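Local atomic coordinates of arginase (Thermus thermophilus, PDB entry 2EF5), a protein that probably hydrolyses L-arginine to L-ornithine and urea with two manganese ions per subunit. Residues L216-L221 against V261-I266; V117-D122 against G166-D171; L98-V103 against L139-G144; V6-D11 against P89-G94; D122-E127 against P172-L177. All coordinates share one frame; numbering follows the deposited sequence.

Interaction 1. Residues L216-L221 against V261-I266; sequences LDADVL and VEVNPI. With MN (manganese (II) ion), chain G; MN (manganese (II) ion), chain H.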
# COMPACT_ATOMS: atom_id res chain seq x y z
N LEU A 216 3.49 34.87 -4.88
CA LEU A 216 2.50 34.71 -3.82
C LEU A 216 1.08 35.11 -4.19
O LEU A 216 0.79 36.29 -4.42
CB LEU A 216 2.97 35.50 -2.58
CG LEU A 216 2.10 35.53 -1.32
CD1 LEU A 216 1.88 34.12 -0.78
CD2 LEU A 216 2.79 36.40 -0.27
N ASP A 217 0.20 34.12 -4.27
CA ASP A 217 -1.20 34.34 -4.58
C ASP A 217 -1.89 34.47 -3.23
O ASP A 217 -1.77 33.59 -2.38
CB ASP A 217 -1.78 33.15 -5.34
CG ASP A 217 -3.19 33.41 -5.84
OD1 ASP A 217 -4.00 33.94 -5.06
OD2 ASP A 217 -3.49 33.09 -7.00
N ALA A 218 -2.62 35.57 -3.03
CA ALA A 218 -3.30 35.82 -1.77
C ALA A 218 -4.22 34.68 -1.35
O ALA A 218 -4.43 34.47 -0.16
CB ALA A 218 -4.11 37.12 -1.86
N ASP A 219 -4.76 33.95 -2.32
CA ASP A 219 -5.68 32.87 -1.98
C ASP A 219 -5.06 31.66 -1.30
O ASP A 219 -5.77 30.73 -0.97
CB ASP A 219 -6.49 32.43 -3.20
CG ASP A 219 -5.68 31.62 -4.20
OD1 ASP A 219 -4.54 31.21 -3.90
OD2 ASP A 219 -6.21 31.39 -5.30
N VAL A 220 -3.74 31.65 -1.10
CA VAL A 220 -3.11 30.52 -0.44
C VAL A 220 -3.45 30.58 1.05
O VAL A 220 -3.48 29.57 1.74
CB VAL A 220 -1.56 30.53 -0.60
CG1 VAL A 220 -0.95 31.64 0.24
CG2 VAL A 220 -0.99 29.18 -0.22
N LEU A 221 -3.72 31.80 1.52
CA LEU A 221 -4.07 32.02 2.92
C LEU A 221 -5.50 31.56 3.13
O LEU A 221 -6.31 31.61 2.22
CB LEU A 221 -3.98 33.51 3.25
CG LEU A 221 -2.60 34.15 3.12
CD1 LEU A 221 -2.72 35.65 3.21
CD2 LEU A 221 -1.67 33.60 4.20
N VAL A 261 0.04 38.76 -5.91
CA VAL A 261 -1.11 38.76 -6.80
C VAL A 261 -2.47 38.35 -6.23
O VAL A 261 -2.58 37.90 -5.10
CB VAL A 261 -0.85 37.83 -8.01
CG1 VAL A 261 0.44 38.23 -8.73
CG2 VAL A 261 -0.74 36.38 -7.53
N GLU A 262 -3.48 38.53 -7.07
CA GLU A 262 -4.87 38.17 -6.80
C GLU A 262 -5.58 38.87 -5.64
O GLU A 262 -6.60 38.38 -5.14
CB GLU A 262 -4.96 36.65 -6.64
CG GLU A 262 -4.59 35.86 -7.91
CD GLU A 262 -5.69 35.89 -8.98
OE1 GLU A 262 -6.87 35.78 -8.61
OE2 GLU A 262 -5.37 36.00 -10.18
N VAL A 263 -5.06 40.02 -5.20
CA VAL A 263 -5.73 40.76 -4.14
C VAL A 263 -6.96 41.44 -4.77
O VAL A 263 -6.84 42.15 -5.77
CB VAL A 263 -4.79 41.85 -3.55
CG1 VAL A 263 -5.54 42.69 -2.53
CG2 VAL A 263 -3.58 41.19 -2.90
N ASN A 264 -8.13 41.20 -4.20
CA ASN A 264 -9.37 41.78 -4.73
C ASN A 264 -10.07 42.57 -3.63
O ASN A 264 -10.85 42.03 -2.85
CB ASN A 264 -10.30 40.66 -5.23
CG ASN A 264 -11.46 41.19 -6.05
OD1 ASN A 264 -11.88 42.33 -5.89
ND2 ASN A 264 -11.99 40.35 -6.93
N PRO A 265 -9.81 43.89 -3.57
CA PRO A 265 -10.43 44.73 -2.54
C PRO A 265 -11.95 44.75 -2.53
O PRO A 265 -12.56 45.00 -1.49
CB PRO A 265 -9.81 46.11 -2.80
CG PRO A 265 -9.46 46.08 -4.25
CD PRO A 265 -8.93 44.68 -4.44
N ILE A 266 -12.57 44.45 -3.67
CA ILE A 266 -14.02 44.42 -3.78
C ILE A 266 -14.64 43.28 -2.96
O ILE A 266 -15.80 43.34 -2.57
CB ILE A 266 -14.43 44.30 -5.27
CG1 ILE A 266 -14.82 45.67 -5.81
CG2 ILE A 266 -15.58 43.31 -5.45
CD1 ILE A 266 -13.84 46.75 -5.46
MN MN G . -4.82 30.99 -6.98
MN MN H . -2.69 31.72 -8.87
O HOH W 1 -6.89 34.11 -6.24

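Interaction 2. Residues V117-D122 against G166-D171; sequences VDAHAD and GVRSLD. With MN (manganese (II) ion), chain G; MN (manganese (II) ion), chain H.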
# COMPACT_ATOMS: atom_id res chain seq x y z
N VAL A 117 3.34 29.91 -4.39
CA VAL A 117 2.57 29.78 -3.15
C VAL A 117 1.16 30.17 -3.53
O VAL A 117 0.82 31.36 -3.64
CB VAL A 117 3.17 30.70 -2.07
CG1 VAL A 117 2.65 30.32 -0.70
CG2 VAL A 117 4.69 30.58 -2.11
N ASP A 118 0.32 29.15 -3.68
CA ASP A 118 -1.02 29.35 -4.20
C ASP A 118 -1.95 28.22 -3.78
O ASP A 118 -1.50 27.10 -3.54
CB ASP A 118 -0.86 29.31 -5.72
CG ASP A 118 -1.96 30.00 -6.45
OD1 ASP A 118 -3.15 29.78 -6.15
OD2 ASP A 118 -1.58 30.76 -7.37
N ALA A 119 -3.25 28.51 -3.73
CA ALA A 119 -4.23 27.48 -3.39
C ALA A 119 -4.44 26.65 -4.66
O ALA A 119 -4.95 25.53 -4.60
CB ALA A 119 -5.54 28.11 -2.95
N HIS A 120 -4.05 27.22 -5.80
CA HIS A 120 -4.18 26.53 -7.08
C HIS A 120 -2.80 26.33 -7.71
O HIS A 120 -1.83 26.95 -7.29
CB HIS A 120 -5.06 27.33 -8.04
CG HIS A 120 -6.39 27.70 -7.46
ND1 HIS A 120 -6.60 28.85 -6.75
CD2 HIS A 120 -7.57 27.02 -7.45
CE1 HIS A 120 -7.85 28.88 -6.32
NE2 HIS A 120 -8.46 27.78 -6.73
N ALA A 121 -2.73 25.47 -8.72
CA ALA A 121 -1.47 25.17 -9.40
C ALA A 121 -1.26 26.01 -10.66
O ALA A 121 -0.13 26.13 -11.13
CB ALA A 121 -1.41 23.70 -9.75
N ASP A 122 -2.33 26.59 -11.18
CA ASP A 122 -2.26 27.40 -12.40
C ASP A 122 -1.44 26.67 -13.46
O ASP A 122 -0.65 27.28 -14.17
CB ASP A 122 -1.60 28.75 -12.11
CG ASP A 122 -2.40 29.59 -11.13
OD1 ASP A 122 -3.64 29.59 -11.21
OD2 ASP A 122 -1.77 30.26 -10.28
N GLY A 166 1.05 24.90 -0.74
CA GLY A 166 -0.26 25.32 -0.28
C GLY A 166 -1.44 24.94 -1.16
O GLY A 166 -2.57 25.32 -0.87
N VAL A 167 -1.18 24.17 -2.22
CA VAL A 167 -2.25 23.78 -3.14
C VAL A 167 -3.35 22.96 -2.48
O VAL A 167 -3.08 22.05 -1.71
CB VAL A 167 -1.67 23.00 -4.34
CG1 VAL A 167 -2.78 22.48 -5.21
CG2 VAL A 167 -0.75 23.91 -5.14
N ARG A 168 -4.60 23.29 -2.80
CA ARG A 168 -5.73 22.57 -2.24
C ARG A 168 -6.87 22.41 -3.24
O ARG A 168 -7.96 21.97 -2.88
CB ARG A 168 -6.22 23.27 -0.97
CG ARG A 168 -7.03 24.52 -1.21
CD ARG A 168 -7.10 25.40 0.04
NE ARG A 168 -5.78 25.95 0.29
CZ ARG A 168 -5.54 27.23 0.56
NH1 ARG A 168 -6.52 28.11 0.63
NH2 ARG A 168 -4.29 27.61 0.73
N SER A 169 -6.64 22.78 -4.49
CA SER A 169 -7.67 22.67 -5.52
C SER A 169 -7.03 22.51 -6.89
O SER A 169 -6.34 23.41 -7.37
CB SER A 169 -8.57 23.90 -5.49
OG SER A 169 -9.61 23.79 -6.45
N LEU A 170 -7.28 21.36 -7.52
CA LEU A 170 -6.71 21.04 -8.83
C LEU A 170 -7.74 20.44 -9.79
O LEU A 170 -8.67 19.75 -9.37
CB LEU A 170 -5.57 20.03 -8.68
CG LEU A 170 -4.34 20.43 -7.87
CD1 LEU A 170 -3.48 19.20 -7.62
CD2 LEU A 170 -3.56 21.49 -8.62
N ASP A 171 -7.55 20.70 -11.08
CA ASP A 171 -8.42 20.14 -12.10
C ASP A 171 -7.80 18.81 -12.52
O ASP A 171 -6.59 18.62 -12.43
CB ASP A 171 -8.52 21.09 -13.31
CG ASP A 171 -9.18 22.41 -12.96
OD1 ASP A 171 -10.29 22.38 -12.37
OD2 ASP A 171 -8.62 23.48 -13.29
MN MN G . -4.82 30.99 -6.98
MN MN H . -2.69 31.72 -8.87
O HOH W 2 -5.32 24.49 -9.64

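Interaction 3. Residues L98-V103 against L139-G144; sequences LSMGSV and LAVLSG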
# COMPACT_ATOMS: atom_id res chain seq x y z
N LEU A 98 -0.06 37.71 -14.93
CA LEU A 98 1.08 38.62 -15.01
C LEU A 98 2.41 37.92 -14.74
O LEU A 98 3.46 38.39 -15.17
CB LEU A 98 0.90 39.79 -14.03
CG LEU A 98 0.95 39.46 -12.53
CD1 LEU A 98 2.38 39.28 -12.06
CD2 LEU A 98 0.30 40.61 -11.76
N SER A 99 2.36 36.80 -14.03
CA SER A 99 3.58 36.07 -13.72
C SER A 99 4.32 35.54 -14.94
O SER A 99 5.52 35.28 -14.87
CB SER A 99 3.30 34.92 -12.75
OG SER A 99 2.99 35.43 -11.45
N MET A 100 3.62 35.38 -16.06
CA MET A 100 4.28 34.91 -17.27
C MET A 100 5.34 35.94 -17.64
O MET A 100 6.44 35.60 -18.08
CB MET A 100 3.28 34.75 -18.42
CG MET A 100 2.22 33.69 -18.20
SD MET A 100 1.13 33.47 -19.63
CE MET A 100 0.22 35.00 -19.59
N GLY A 101 4.99 37.20 -17.46
CA GLY A 101 5.92 38.28 -17.76
C GLY A 101 6.90 38.58 -16.63
O GLY A 101 8.07 38.87 -16.88
N SER A 102 6.43 38.50 -15.39
CA SER A 102 7.31 38.81 -14.26
C SER A 102 8.43 37.80 -14.09
O SER A 102 9.59 38.19 -13.92
CB SER A 102 6.51 38.93 -12.95
OG SER A 102 5.99 37.68 -12.53
N VAL A 103 8.11 36.51 -14.15
CA VAL A 103 9.12 35.48 -13.99
C VAL A 103 10.12 35.50 -15.14
O VAL A 103 11.33 35.50 -14.92
CB VAL A 103 8.49 34.06 -13.89
CG1 VAL A 103 9.59 33.01 -13.77
CG2 VAL A 103 7.58 34.00 -12.66
N LEU A 139 1.66 29.18 -14.80
CA LEU A 139 2.77 28.33 -14.40
C LEU A 139 3.07 27.30 -15.48
O LEU A 139 4.22 26.94 -15.70
CB LEU A 139 2.49 27.63 -13.06
CG LEU A 139 3.66 26.84 -12.46
CD1 LEU A 139 4.91 27.72 -12.40
CD2 LEU A 139 3.29 26.36 -11.06
N ALA A 140 2.03 26.81 -16.14
CA ALA A 140 2.21 25.84 -17.22
C ALA A 140 3.00 26.54 -18.31
O ALA A 140 4.05 26.06 -18.74
CB ALA A 140 0.86 25.38 -17.75
N VAL A 141 2.51 27.70 -18.75
CA VAL A 141 3.17 28.48 -19.79
C VAL A 141 4.64 28.70 -19.44
O VAL A 141 5.52 28.43 -20.26
CB VAL A 141 2.49 29.86 -19.96
CG1 VAL A 141 3.31 30.73 -20.90
CG2 VAL A 141 1.08 29.68 -20.49
N LEU A 142 4.91 29.19 -18.24
CA LEU A 142 6.28 29.43 -17.81
C LEU A 142 7.10 28.15 -17.92
O LEU A 142 8.31 28.20 -18.16
CB LEU A 142 6.32 29.93 -16.37
CG LEU A 142 5.89 31.38 -16.15
CD1 LEU A 142 5.65 31.63 -14.67
CD2 LEU A 142 6.96 32.32 -16.69
N SER A 143 6.44 27.01 -17.75
CA SER A 143 7.11 25.72 -17.84
C SER A 143 7.20 25.21 -19.27
O SER A 143 7.70 24.11 -19.52
CB SER A 143 6.38 24.69 -16.97
OG SER A 143 6.47 25.03 -15.60
N GLY A 144 6.70 26.01 -20.21
CA GLY A 144 6.74 25.63 -21.62
C GLY A 144 5.57 24.82 -22.14
O GLY A 144 5.67 24.22 -23.21

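Interaction 4. Residues V6-D11 against P89-G94; sequences VGVPMD and PIVLGG. With LYS (lysine), chain K.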
# COMPACT_ATOMS: atom_id res chain seq x y z
N VAL A 6 6.36 47.52 -9.20
CA VAL A 6 5.59 47.81 -10.40
C VAL A 6 4.24 47.10 -10.32
O VAL A 6 4.16 45.95 -9.88
CB VAL A 6 6.32 47.36 -11.67
CG1 VAL A 6 6.58 45.87 -11.64
CG2 VAL A 6 5.50 47.73 -12.89
N GLY A 7 3.18 47.80 -10.73
CA GLY A 7 1.86 47.20 -10.68
C GLY A 7 1.32 46.79 -12.03
O GLY A 7 1.68 47.35 -13.07
N VAL A 8 0.46 45.78 -12.01
CA VAL A 8 -0.18 45.29 -13.22
C VAL A 8 -1.67 45.15 -12.89
O VAL A 8 -2.13 44.10 -12.45
CB VAL A 8 0.38 43.91 -13.64
CG1 VAL A 8 -0.18 43.50 -14.99
CG2 VAL A 8 1.89 43.97 -13.69
N PRO A 9 -2.45 46.23 -13.08
CA PRO A 9 -3.88 46.23 -12.80
C PRO A 9 -4.64 45.45 -13.86
O PRO A 9 -5.49 46.00 -14.57
CB PRO A 9 -4.22 47.71 -12.80
CG PRO A 9 -3.33 48.23 -13.88
CD PRO A 9 -2.02 47.55 -13.58
N MET A 10 -4.33 44.17 -13.97
CA MET A 10 -4.95 43.30 -14.96
C MET A 10 -6.04 42.42 -14.38
O MET A 10 -5.85 41.74 -13.36
CB MET A 10 -3.86 42.45 -15.61
CG MET A 10 -4.31 41.53 -16.73
SD MET A 10 -2.87 40.71 -17.46
CE MET A 10 -2.67 39.38 -16.38
N ASP A 11 -7.19 42.44 -15.04
CA ASP A 11 -8.35 41.66 -14.64
C ASP A 11 -9.00 41.24 -15.95
O ASP A 11 -10.06 41.76 -16.33
CB ASP A 11 -9.32 42.51 -13.83
CG ASP A 11 -10.43 41.70 -13.19
OD1 ASP A 11 -10.87 40.71 -13.81
OD2 ASP A 11 -10.86 42.05 -12.08
N PRO A 89 12.81 43.22 -7.72
CA PRO A 89 11.50 43.62 -8.23
C PRO A 89 10.32 42.95 -7.52
O PRO A 89 10.31 41.74 -7.31
CB PRO A 89 11.56 43.21 -9.69
CG PRO A 89 12.28 41.90 -9.60
CD PRO A 89 13.42 42.21 -8.61
N ILE A 90 9.32 43.76 -7.19
CA ILE A 90 8.10 43.28 -6.57
C ILE A 90 6.99 43.71 -7.50
O ILE A 90 6.78 44.90 -7.74
CB ILE A 90 7.83 43.91 -5.20
CG1 ILE A 90 8.94 43.54 -4.21
CG2 ILE A 90 6.47 43.43 -4.68
CD1 ILE A 90 8.76 44.18 -2.84
N VAL A 91 6.27 42.73 -8.04
CA VAL A 91 5.18 43.02 -8.96
C VAL A 91 3.84 42.86 -8.25
O VAL A 91 3.54 41.81 -7.72
CB VAL A 91 5.24 42.08 -10.18
CG1 VAL A 91 4.16 42.46 -11.19
CG2 VAL A 91 6.63 42.15 -10.82
N LEU A 92 3.06 43.94 -8.25
CA LEU A 92 1.75 43.96 -7.62
C LEU A 92 0.76 43.63 -8.69
O LEU A 92 0.74 44.24 -9.76
CB LEU A 92 1.43 45.35 -7.08
CG LEU A 92 2.55 46.03 -6.30
CD1 LEU A 92 2.07 47.40 -5.83
CD2 LEU A 92 2.96 45.16 -5.11
N GLY A 93 -0.11 42.67 -8.43
CA GLY A 93 -1.02 42.36 -9.50
C GLY A 93 -2.48 42.18 -9.25
O GLY A 93 -3.02 42.36 -8.16
N GLY A 94 -3.10 41.88 -10.38
CA GLY A 94 -4.50 41.56 -10.44
C GLY A 94 -4.26 40.10 -10.78
O GLY A 94 -3.69 39.38 -9.95
N LYS K . -6.59 54.13 -7.21
CA LYS K . -6.05 53.41 -8.56
C LYS K . -6.35 54.50 -9.76
O LYS K . -5.37 54.93 -10.39
CB LYS K . -6.94 52.08 -8.62
CG LYS K . -6.71 50.56 -9.27
CD LYS K . -7.79 49.61 -9.84
CE LYS K . -7.08 48.77 -11.12
NZ LYS K . -6.97 49.16 -12.77
OXT LYS K . -7.47 54.95 -10.18

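Interaction 5. Residues D122-E127 against P172-L177; sequences DFNTPE and PGEKRL. With MN (manganese (II) ion), chain H.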
# COMPACT_ATOMS: atom_id res chain seq x y z
N ASP A 122 -2.33 26.59 -11.18
CA ASP A 122 -2.26 27.40 -12.40
C ASP A 122 -1.44 26.67 -13.46
O ASP A 122 -0.65 27.28 -14.17
CB ASP A 122 -1.60 28.75 -12.11
CG ASP A 122 -2.40 29.59 -11.13
OD1 ASP A 122 -3.64 29.59 -11.21
OD2 ASP A 122 -1.77 30.26 -10.28
N PHE A 123 -1.65 25.36 -13.54
CA PHE A 123 -0.92 24.53 -14.48
C PHE A 123 -1.78 23.98 -15.62
O PHE A 123 -1.50 22.91 -16.17
CB PHE A 123 -0.26 23.37 -13.73
CG PHE A 123 1.09 22.98 -14.27
CD1 PHE A 123 2.20 23.78 -14.04
CD2 PHE A 123 1.25 21.81 -15.00
CE1 PHE A 123 3.45 23.42 -14.54
CE2 PHE A 123 2.49 21.44 -15.50
CZ PHE A 123 3.60 22.24 -15.27
N ASN A 124 -2.84 24.70 -15.97
CA ASN A 124 -3.73 24.27 -17.05
C ASN A 124 -3.19 24.69 -18.42
O ASN A 124 -2.34 25.57 -18.54
CB ASN A 124 -5.12 24.89 -16.88
CG ASN A 124 -6.02 24.07 -15.97
OD1 ASN A 124 -6.67 24.61 -15.07
ND2 ASN A 124 -6.08 22.77 -16.21
N THR A 125 -3.69 24.02 -19.46
CA THR A 125 -3.33 24.33 -20.83
C THR A 125 -4.67 24.57 -21.51
O THR A 125 -5.71 24.32 -20.91
CB THR A 125 -2.62 23.15 -21.53
OG1 THR A 125 -3.43 21.97 -21.43
CG2 THR A 125 -1.27 22.90 -20.90
N PRO A 126 -4.66 25.09 -22.75
CA PRO A 126 -5.96 25.32 -23.40
C PRO A 126 -6.79 24.04 -23.43
O PRO A 126 -8.01 24.08 -23.36
CB PRO A 126 -5.55 25.80 -24.78
CG PRO A 126 -4.30 26.58 -24.49
CD PRO A 126 -3.56 25.64 -23.55
N GLU A 127 -6.09 22.91 -23.51
CA GLU A 127 -6.72 21.60 -23.56
C GLU A 127 -7.34 21.14 -22.24
O GLU A 127 -8.45 20.61 -22.22
CB GLU A 127 -5.71 20.54 -24.01
CG GLU A 127 -5.23 20.65 -25.45
CD GLU A 127 -4.47 21.93 -25.74
OE1 GLU A 127 -3.66 22.36 -24.89
OE2 GLU A 127 -4.67 22.50 -26.83
N PRO A 172 -8.63 17.86 -13.00
CA PRO A 172 -8.12 16.55 -13.42
C PRO A 172 -6.94 16.66 -14.40
O PRO A 172 -5.93 15.97 -14.25
CB PRO A 172 -9.34 15.89 -14.05
CG PRO A 172 -10.47 16.47 -13.25
CD PRO A 172 -10.09 17.94 -13.18
N GLY A 173 -7.08 17.52 -15.41
CA GLY A 173 -6.03 17.68 -16.39
C GLY A 173 -4.75 18.22 -15.77
O GLY A 173 -3.65 17.82 -16.15
N GLU A 174 -4.90 19.13 -14.81
CA GLU A 174 -3.73 19.71 -14.14
C GLU A 174 -2.92 18.64 -13.45
O GLU A 174 -1.68 18.64 -13.52
CB GLU A 174 -4.16 20.74 -13.10
CG GLU A 174 -4.38 22.13 -13.62
CD GLU A 174 -4.61 23.11 -12.49
OE1 GLU A 174 -5.57 22.91 -11.71
OE2 GLU A 174 -3.84 24.09 -12.38
N LYS A 175 -3.61 17.75 -12.75
CA LYS A 175 -2.94 16.67 -12.04
C LYS A 175 -2.05 15.89 -13.01
O LYS A 175 -0.89 15.62 -12.71
CB LYS A 175 -3.97 15.75 -11.39
CG LYS A 175 -4.90 16.49 -10.44
CD LYS A 175 -5.81 15.55 -9.67
CE LYS A 175 -6.80 16.31 -8.82
NZ LYS A 175 -7.69 15.40 -8.03
N ARG A 176 -2.61 15.53 -14.16
CA ARG A 176 -1.86 14.79 -15.17
C ARG A 176 -0.61 15.54 -15.62
O ARG A 176 0.49 14.99 -15.61
CB ARG A 176 -2.73 14.51 -16.41
CG ARG A 176 -3.65 13.31 -16.28
CD ARG A 176 -4.26 12.89 -17.64
NE ARG A 176 -5.13 13.91 -18.22
CZ ARG A 176 -4.75 14.82 -19.11
NH1 ARG A 176 -3.50 14.84 -19.56
NH2 ARG A 176 -5.63 15.70 -19.57
N LEU A 177 -0.78 16.80 -16.01
CA LEU A 177 0.34 17.61 -16.47
C LEU A 177 1.42 17.78 -15.40
O LEU A 177 2.62 17.67 -15.69
CB LEU A 177 -0.16 18.99 -16.93
CG LEU A 177 -1.07 18.98 -18.16
CD1 LEU A 177 -1.50 20.40 -18.48
CD2 LEU A 177 -0.33 18.37 -19.35
MN MN H . -2.69 31.72 -8.87

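Interaction 1. Residues L216-L221 against V261-I266
Asp217 and Val261 form a parallel beta bridge at the C-terminal ends of neighbouring strands, where the sheet delivers ligands to the dinuclear manganese site of the arginase fold. Val261 N donates to Leu216 O at 3.0 Å, and Ala218 N donates to Val261 O at 3.1 Å with an N-H...O angle of 169°. Val261 CG2 packs on Asp217 CA at 3.6 Å. Beyond the bridge the first chain bends into a 3-10 turn, and Ala218 CB meets Val263 CG2. The Asp217 carboxylate lies across the Glu262 side chain. Asp217 CG stands opposite the backbone N (chi1 -173°), which carries Asp217 OD2 to a point between the metals, 2.5 Å from the manganese of chain G and the same from that of chain H. Asp217 OD1 turns back and accepts Asp219 N at 2.8 Å, making an Asx turn. This turn fixes the carboxylate and brings in Asp219, the next ligand. Glu262 binds no metal; its OE2 takes the backbone N of His96, itself a manganese ligand. The crowd of carboxylates is probably offset by the two cations. Asp219 OD2 binds the manganese of chain G at 2.2 Å.

Interaction 2. Residues V117-D122 against G166-D171
Ala119 and Val167 bring the two backbones together, their CA atoms 4.2 Å apart where both chains leave their strands. Ala119 O receives Arg168 N in a nearly straight bond of 2.9 Å and Ser169 N in a weak one. Farther on, a water joins Ala121 N to Ser169 O. The Arg168 side chain bends at chi3 (69°) and folds back, so that Ala119 CB sits 3.6 Å above one guanidinium face, over its centre. Arg168 NH2 donates to a lone pair of Gly166 O at 3.3 Å. NH1 bonds Val233 O, and NH2 also approaches Val220 O, at a doubtful length. A leucine in place of Arg168 would probably leave the Gly166 and Val233 carbonyls without their charged donor and Ala119 without its flat cover. Leu170 CD2 presses tightly on Ala121 CB. On the far side the loop turns its ligands to the metals. Asp118 OD1 accepts His120 N, an Asx turn, and binds the manganese of chain G, while Asp118 OD2 binds that of chain H at 2.1 Å. Asp122 OD2 joins the latter. His120 ND1 meets the former in the ring plane at a long 2.8 Å. This is the Asp-Ala-His-Ala-Asp metal loop of the arginase family.

Interaction 3. Residues L98-V103 against L139-G144
Ser99 OG is gripped by Asp259 OD2 and Ser215 OG, while the backbone of the same residue supports Leu142 from the facing helix. Leu142 makes most of the contact. Its CG is opposite the carbonyl carbon, and the two methyls fork over the first turn. Leu142 CD1 reaches Ser99 O at 3.7 Å and Val103 CG2 at 3.7 Å. Leu142 CD2 lies 3.6 Å from Met100 O and equally near Val103 CB. The valine thus fills the fork from its own side. One residue earlier, Val141 faces the thioether of Met100, with Val141 CG1 3.7 Å from Met100 SD. The bend of the methionine chain at chi3 (-69°) turns its methyl aside, so sulphur rather than CE makes this contact. Leu150 and Phe154 of helix 148-154 enclose the same pair. The short helix 138-142 stops just beyond. Gly144, with positive phi, closes it in a Schellman motif, its N bonded to Val141 O at 2.7 Å. Ser143 OG also turns back, to Leu139 O. Trp116 and Val114 of strand 113-117 lie beneath Leu142 and Val103. The contact is apolar helix-helix packing in a helical layer over the sheet, as in the three-layer alpha/beta/alpha arginase fold.

Interaction 4. Residues V6-D11 against P89-G94
Two adjacent parallel strands of the central sheet, 2-8 and 87-93, meet here through Val6 to Val8 and Ile90 to Leu92. The axes of 6-8 and 89-93 pass 4.5 Å apart at an angle of 28°. Val6 N donates to Ile90 O at 3.0 Å. Val6 O takes Leu92 N at 2.8 Å, and Leu92 O takes Val8 N at 2.7 Å. Val6 and Val91 stand side by side on one face, with Val6 CG1 3.8 Å from Val91 CG2. The other methyl, Val91 CG1, points to Val8 CG2 at 3.7 Å. Leu76 and Leu80 of helix 66-81 cover this row of valines. Leu92, the bridge partner of Gly7, points to the reverse face and packs against Leu26 of helix 22-28. Leu92 CG, opposite the carbonyl carbon (chi1 -46°), comes within 3.9 Å of Val6 O. Past the paired region Pro9 makes an inverse gamma turn and presents CB to the side-chain NZ of a bound lysine. Met10 O approaches Gly94 CA at 3.2 Å in a CH...O contact. A side chain at Gly94 would collide with that carbonyl. The arrangement is a parallel beta pair of an alpha/beta/alpha sandwich, its C-terminal strand ends facing the active site.

Interaction 5. Residues D122-E127 against P172-L177
This contact docks the loop after the metal ligand Asp122 onto the first turns of helix 172-181, and joins Phe123 to Glu174 and Leu177. The glutamate carries the polar half. Phe123 N donates to Glu174 OE2 at 2.8 Å with an N-H...O angle of 161°, using the anti lone pair of the oxygen. Glu174 OE1 accepts Asp171 N at the start of its own helix. One carboxylate therefore holds both the loop and the helix N terminus. Asn124 lays its amide group over the carboxylate, their planes 25° apart. An alanine here instead of Glu174 would probably leave both backbone N-H groups without their acceptor and let the loop behind Asp122 shift. Leu177 carries the apolar half. Leu177 CB touches the edge of the Phe123 ring, 3.7 Å from Phe123 CD2. Leu177 CD1 meets Thr125 CG2 tip to tip at 3.5 Å, a tight fit. Leu177 CD1 also lies 3.4 Å from Phe123 O, a buried carbonyl with no polar partner. Asp122 points the other way and binds the manganese of chain H through OD2, which also takes Trp116 NE1 from strand 113-117. Phe123 also touches Leu139 of helix 138-142 and Leu178 and Ala181 of helix 172-181.

From the N terminus, interaction 4 closes the first long loop by pairing strands 2-8 and 87-93. Interaction 3 opens just after it and joins helix 99-107 to helix 138-142. Interactions 2 and 5 begin inside that span and end beyond it, so both cross interaction 3. They also cross each other and share Asp122, tying the loop after strand 113-117 to the end of strand 162-167 and to helix 172-181. Interaction 1 follows in series and joins the ends of strands 212-217 and 255-261. In the sheet it lies between interactions 4 and 2: Glu262 N meets Gly94 O of interaction 4, and Asp217 N meets Val117 O of interaction 2. Interactions 1, 2 and 5 all reach the manganese of chain H.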